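Local atomic coordinates of nucleoporin NUP170 (Chaetomium thermophilum, PDB entry 5HAX), a protein that is probably a structural component of the nuclear pore complex, built from a beta-propeller domain and an alpha-helical region. Residues A[178-190]-A[230-242]. Numbering follows the deposited sequence.
Sequences FIVGTKDGRIFLG and LRGLYVDDTRNLL
The Phe178 ring lies flat over Gly232: CA of Gly232 sits 4.0 Å from the ring centroid and 10° off the normal, a CH-pi contact. The ring's rim meets backbone oxygen, with Phe178 CE2 3.2 Å from Leu230 O near the ring plane. A leucine here, having no ring face to lay over Gly232, would probably leave a gap above that glycine. Aliphatic packing continues along the strands: Val180 and Val235 slide past each other in opposite directions, CG2 to CG2 3.5 Å, while Val180 CG1 meets Leu233 CB at 3.9 Å, these side chains crossing at about a right angle. A second CH-pi contact forms where Leu242, its CG anti to the backbone N (chi1 179°), puts CD2 over one face of the Phe188 ring, 4.0 Å from its centroid. Strands 178-181 and 232-236 run nearly parallel, their axes 6.7 Å apart, as the innermost strands of consecutive four-stranded antiparallel blades packed face to face in the beta-propeller. Polar contacts gather at turn 182-185, where Lys183 N donates a nearly straight bond (3.2 Å, 169°) to Asp237 OD1 from above the carboxylate plane. A water donates to both Gly181 O and Asp237 OD2, each at 2.7 Å, bridging the blades.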
# COMPACT_ATOMS: atom_id res chain seq x y z
N PHE A 178 11.43 -12.06 -17.72
CA PHE A 178 10.47 -11.21 -17.02
C PHE A 178 9.06 -11.67 -17.36
O PHE A 178 8.72 -11.80 -18.54
CB PHE A 178 10.67 -9.73 -17.41
CG PHE A 178 12.10 -9.28 -17.36
CD1 PHE A 178 12.73 -9.07 -16.15
CD2 PHE A 178 12.82 -9.07 -18.53
CE1 PHE A 178 14.05 -8.66 -16.09
CE2 PHE A 178 14.14 -8.66 -18.48
CZ PHE A 178 14.76 -8.45 -17.26
N ILE A 179 8.26 -11.92 -16.33
CA ILE A 179 6.87 -12.32 -16.47
C ILE A 179 6.04 -11.43 -15.56
O ILE A 179 6.37 -11.26 -14.38
CB ILE A 179 6.65 -13.80 -16.10
CG1 ILE A 179 7.63 -14.70 -16.86
CG2 ILE A 179 5.20 -14.21 -16.37
CD1 ILE A 179 7.68 -16.12 -16.32
N VAL A 180 4.97 -10.85 -16.11
CA VAL A 180 4.05 -10.03 -15.33
C VAL A 180 2.62 -10.42 -15.68
O VAL A 180 2.33 -10.87 -16.79
CB VAL A 180 4.27 -8.52 -15.58
CG1 VAL A 180 5.65 -8.10 -15.08
CG2 VAL A 180 4.10 -8.17 -17.05
N GLY A 181 1.73 -10.24 -14.71
CA GLY A 181 0.33 -10.57 -14.89
C GLY A 181 -0.56 -9.39 -14.57
O GLY A 181 -0.25 -8.57 -13.71
N THR A 182 -1.68 -9.32 -15.28
CA THR A 182 -2.68 -8.29 -15.04
C THR A 182 -3.76 -8.80 -14.09
O THR A 182 -3.87 -9.99 -13.80
CB THR A 182 -3.33 -7.83 -16.35
OG1 THR A 182 -4.16 -8.88 -16.86
CG2 THR A 182 -2.27 -7.46 -17.38
N LYS A 183 -4.59 -7.86 -13.62
CA LYS A 183 -5.71 -8.19 -12.75
C LYS A 183 -6.61 -9.24 -13.36
O LYS A 183 -7.18 -10.07 -12.64
CB LYS A 183 -6.50 -6.92 -12.46
CG LYS A 183 -7.42 -7.00 -11.26
CD LYS A 183 -8.09 -5.66 -10.96
CE LYS A 183 -9.03 -5.22 -12.08
NZ LYS A 183 -8.35 -4.42 -13.15
N ASP A 184 -6.75 -9.24 -14.69
CA ASP A 184 -7.65 -10.15 -15.40
C ASP A 184 -6.98 -11.45 -15.82
O ASP A 184 -7.61 -12.25 -16.52
CB ASP A 184 -8.22 -9.45 -16.64
CG ASP A 184 -8.99 -8.19 -16.29
OD1 ASP A 184 -9.70 -8.18 -15.26
OD2 ASP A 184 -8.89 -7.20 -17.05
N GLY A 185 -5.73 -11.67 -15.43
CA GLY A 185 -5.05 -12.91 -15.73
C GLY A 185 -4.25 -12.93 -17.02
O GLY A 185 -3.76 -13.99 -17.41
N ARG A 186 -4.10 -11.79 -17.69
CA ARG A 186 -3.26 -11.74 -18.88
C ARG A 186 -1.79 -11.88 -18.49
O ARG A 186 -1.35 -11.29 -17.50
CB ARG A 186 -3.49 -10.43 -19.64
CG ARG A 186 -4.92 -10.23 -20.12
CD ARG A 186 -5.06 -8.96 -20.94
NE ARG A 186 -4.43 -9.08 -22.25
CZ ARG A 186 -4.49 -8.15 -23.20
NH1 ARG A 186 -5.14 -7.01 -22.99
NH2 ARG A 186 -3.89 -8.35 -24.37
N ILE A 187 -1.04 -12.65 -19.28
CA ILE A 187 0.35 -12.99 -18.98
C ILE A 187 1.23 -12.43 -20.10
O ILE A 187 1.08 -12.83 -21.26
CB ILE A 187 0.54 -14.51 -18.85
CG1 ILE A 187 -0.33 -15.06 -17.71
CG2 ILE A 187 2.00 -14.85 -18.61
CD1 ILE A 187 -0.38 -16.57 -17.66
N PHE A 188 2.15 -11.54 -19.74
CA PHE A 188 3.08 -10.93 -20.68
C PHE A 188 4.52 -11.35 -20.37
O PHE A 188 4.89 -11.53 -19.21
CB PHE A 188 2.97 -9.40 -20.64
CG PHE A 188 1.65 -8.87 -21.11
CD1 PHE A 188 1.34 -8.84 -22.46
CD2 PHE A 188 0.72 -8.38 -20.21
CE1 PHE A 188 0.13 -8.35 -22.90
CE2 PHE A 188 -0.50 -7.88 -20.64
CZ PHE A 188 -0.79 -7.87 -21.99
N LEU A 189 5.32 -11.50 -21.43
CA LEU A 189 6.68 -12.03 -21.34
C LEU A 189 7.67 -11.13 -22.07
O LEU A 189 7.35 -10.52 -23.09
CB LEU A 189 6.78 -13.44 -21.93
CG LEU A 189 5.73 -14.48 -21.54
CD1 LEU A 189 5.93 -15.72 -22.40
CD2 LEU A 189 5.82 -14.82 -20.07
N GLY A 190 8.90 -11.09 -21.54
CA GLY A 190 10.01 -10.37 -22.15
C GLY A 190 11.31 -10.93 -21.61
O GLY A 190 11.32 -11.71 -20.65
N LEU A 230 15.56 -6.09 -22.72
CA LEU A 230 14.78 -5.54 -21.62
C LEU A 230 15.46 -5.75 -20.28
O LEU A 230 16.18 -6.73 -20.06
CB LEU A 230 13.38 -6.16 -21.58
CG LEU A 230 12.48 -5.86 -22.78
CD1 LEU A 230 11.09 -6.41 -22.53
CD2 LEU A 230 12.42 -4.36 -23.08
N ARG A 231 15.21 -4.80 -19.37
CA ARG A 231 15.60 -4.88 -17.97
C ARG A 231 14.41 -5.12 -17.05
O ARG A 231 14.63 -5.46 -15.88
CB ARG A 231 16.31 -3.59 -17.54
CG ARG A 231 17.83 -3.59 -17.72
CD ARG A 231 18.39 -2.18 -17.50
NE ARG A 231 19.52 -2.14 -16.58
CZ ARG A 231 19.43 -2.32 -15.26
NH1 ARG A 231 20.52 -2.26 -14.50
NH2 ARG A 231 18.25 -2.58 -14.70
N GLY A 232 13.18 -4.95 -17.52
CA GLY A 232 12.02 -5.20 -16.69
C GLY A 232 10.73 -4.89 -17.42
O GLY A 232 10.72 -4.14 -18.41
N LEU A 233 9.65 -5.48 -16.91
CA LEU A 233 8.28 -5.23 -17.36
C LEU A 233 7.44 -4.78 -16.17
O LEU A 233 7.64 -5.24 -15.05
CB LEU A 233 7.64 -6.49 -17.97
CG LEU A 233 8.06 -6.95 -19.37
CD1 LEU A 233 7.22 -8.15 -19.78
CD2 LEU A 233 7.92 -5.83 -20.39
N TYR A 234 6.49 -3.87 -16.43
CA TYR A 234 5.71 -3.25 -15.36
C TYR A 234 4.28 -3.00 -15.83
O TYR A 234 4.06 -2.47 -16.92
CB TYR A 234 6.35 -1.93 -14.91
CG TYR A 234 7.86 -2.02 -14.75
CD1 TYR A 234 8.70 -1.84 -15.84
CD2 TYR A 234 8.43 -2.28 -13.51
CE1 TYR A 234 10.07 -1.92 -15.70
CE2 TYR A 234 9.81 -2.36 -13.36
CZ TYR A 234 10.62 -2.18 -14.46
OH TYR A 234 11.98 -2.25 -14.33
N VAL A 235 3.30 -3.37 -14.99
CA VAL A 235 1.88 -3.30 -15.32
C VAL A 235 1.22 -2.21 -14.49
O VAL A 235 1.56 -2.01 -13.32
CB VAL A 235 1.18 -4.65 -15.06
CG1 VAL A 235 -0.33 -4.54 -15.28
CG2 VAL A 235 1.77 -5.73 -15.96
N ASP A 236 0.25 -1.51 -15.10
CA ASP A 236 -0.65 -0.60 -14.38
C ASP A 236 -2.07 -0.89 -14.84
O ASP A 236 -2.51 -0.39 -15.88
CB ASP A 236 -0.28 0.86 -14.60
CG ASP A 236 -1.16 1.81 -13.81
OD1 ASP A 236 -1.94 1.33 -12.96
OD2 ASP A 236 -1.06 3.04 -14.02
N ASP A 237 -2.79 -1.69 -14.05
CA ASP A 237 -4.16 -2.08 -14.39
C ASP A 237 -5.11 -0.89 -14.41
O ASP A 237 -6.06 -0.88 -15.20
CB ASP A 237 -4.66 -3.13 -13.41
CG ASP A 237 -3.94 -4.46 -13.54
OD1 ASP A 237 -3.80 -4.95 -14.68
OD2 ASP A 237 -3.51 -5.01 -12.50
N THR A 238 -4.88 0.11 -13.56
CA THR A 238 -5.80 1.24 -13.47
C THR A 238 -5.83 2.05 -14.76
O THR A 238 -6.79 2.80 -14.98
CB THR A 238 -5.41 2.15 -12.30
OG1 THR A 238 -4.17 2.82 -12.59
CG2 THR A 238 -5.28 1.35 -11.01
N ARG A 239 -4.80 1.93 -15.60
CA ARG A 239 -4.74 2.62 -16.88
C ARG A 239 -4.68 1.66 -18.06
O ARG A 239 -4.60 2.12 -19.20
CB ARG A 239 -3.51 3.55 -16.92
CG ARG A 239 -3.37 4.45 -15.71
CD ARG A 239 -2.14 5.34 -15.86
NE ARG A 239 -1.68 5.89 -14.59
CZ ARG A 239 -1.93 7.13 -14.16
NH1 ARG A 239 -1.45 7.52 -12.99
NH2 ARG A 239 -2.66 7.97 -14.88
N ASN A 240 -4.73 0.35 -17.81
CA ASN A 240 -4.59 -0.66 -18.86
C ASN A 240 -3.29 -0.48 -19.64
O ASN A 240 -3.25 -0.66 -20.86
CB ASN A 240 -5.80 -0.65 -19.80
CG ASN A 240 -7.08 -1.09 -19.11
OD1 ASN A 240 -7.05 -1.89 -18.18
ND2 ASN A 240 -8.20 -0.56 -19.57
N LEU A 241 -2.22 -0.13 -18.94
CA LEU A 241 -0.93 0.11 -19.56
C LEU A 241 0.08 -0.96 -19.15
O LEU A 241 -0.05 -1.61 -18.11
CB LEU A 241 -0.38 1.49 -19.18
CG LEU A 241 -1.18 2.70 -19.66
CD1 LEU A 241 -0.51 3.98 -19.19
CD2 LEU A 241 -1.33 2.70 -21.18
N LEU A 242 1.08 -1.13 -20.01
CA LEU A 242 2.23 -2.00 -19.78
C LEU A 242 3.47 -1.22 -20.18
O LEU A 242 3.50 -0.62 -21.26
CB LEU A 242 2.11 -3.29 -20.59
CG LEU A 242 3.24 -4.32 -20.50
CD1 LEU A 242 3.28 -4.96 -19.12
CD2 LEU A 242 3.06 -5.38 -21.57
O HOH W 1 -1.46 -6.79 -12.10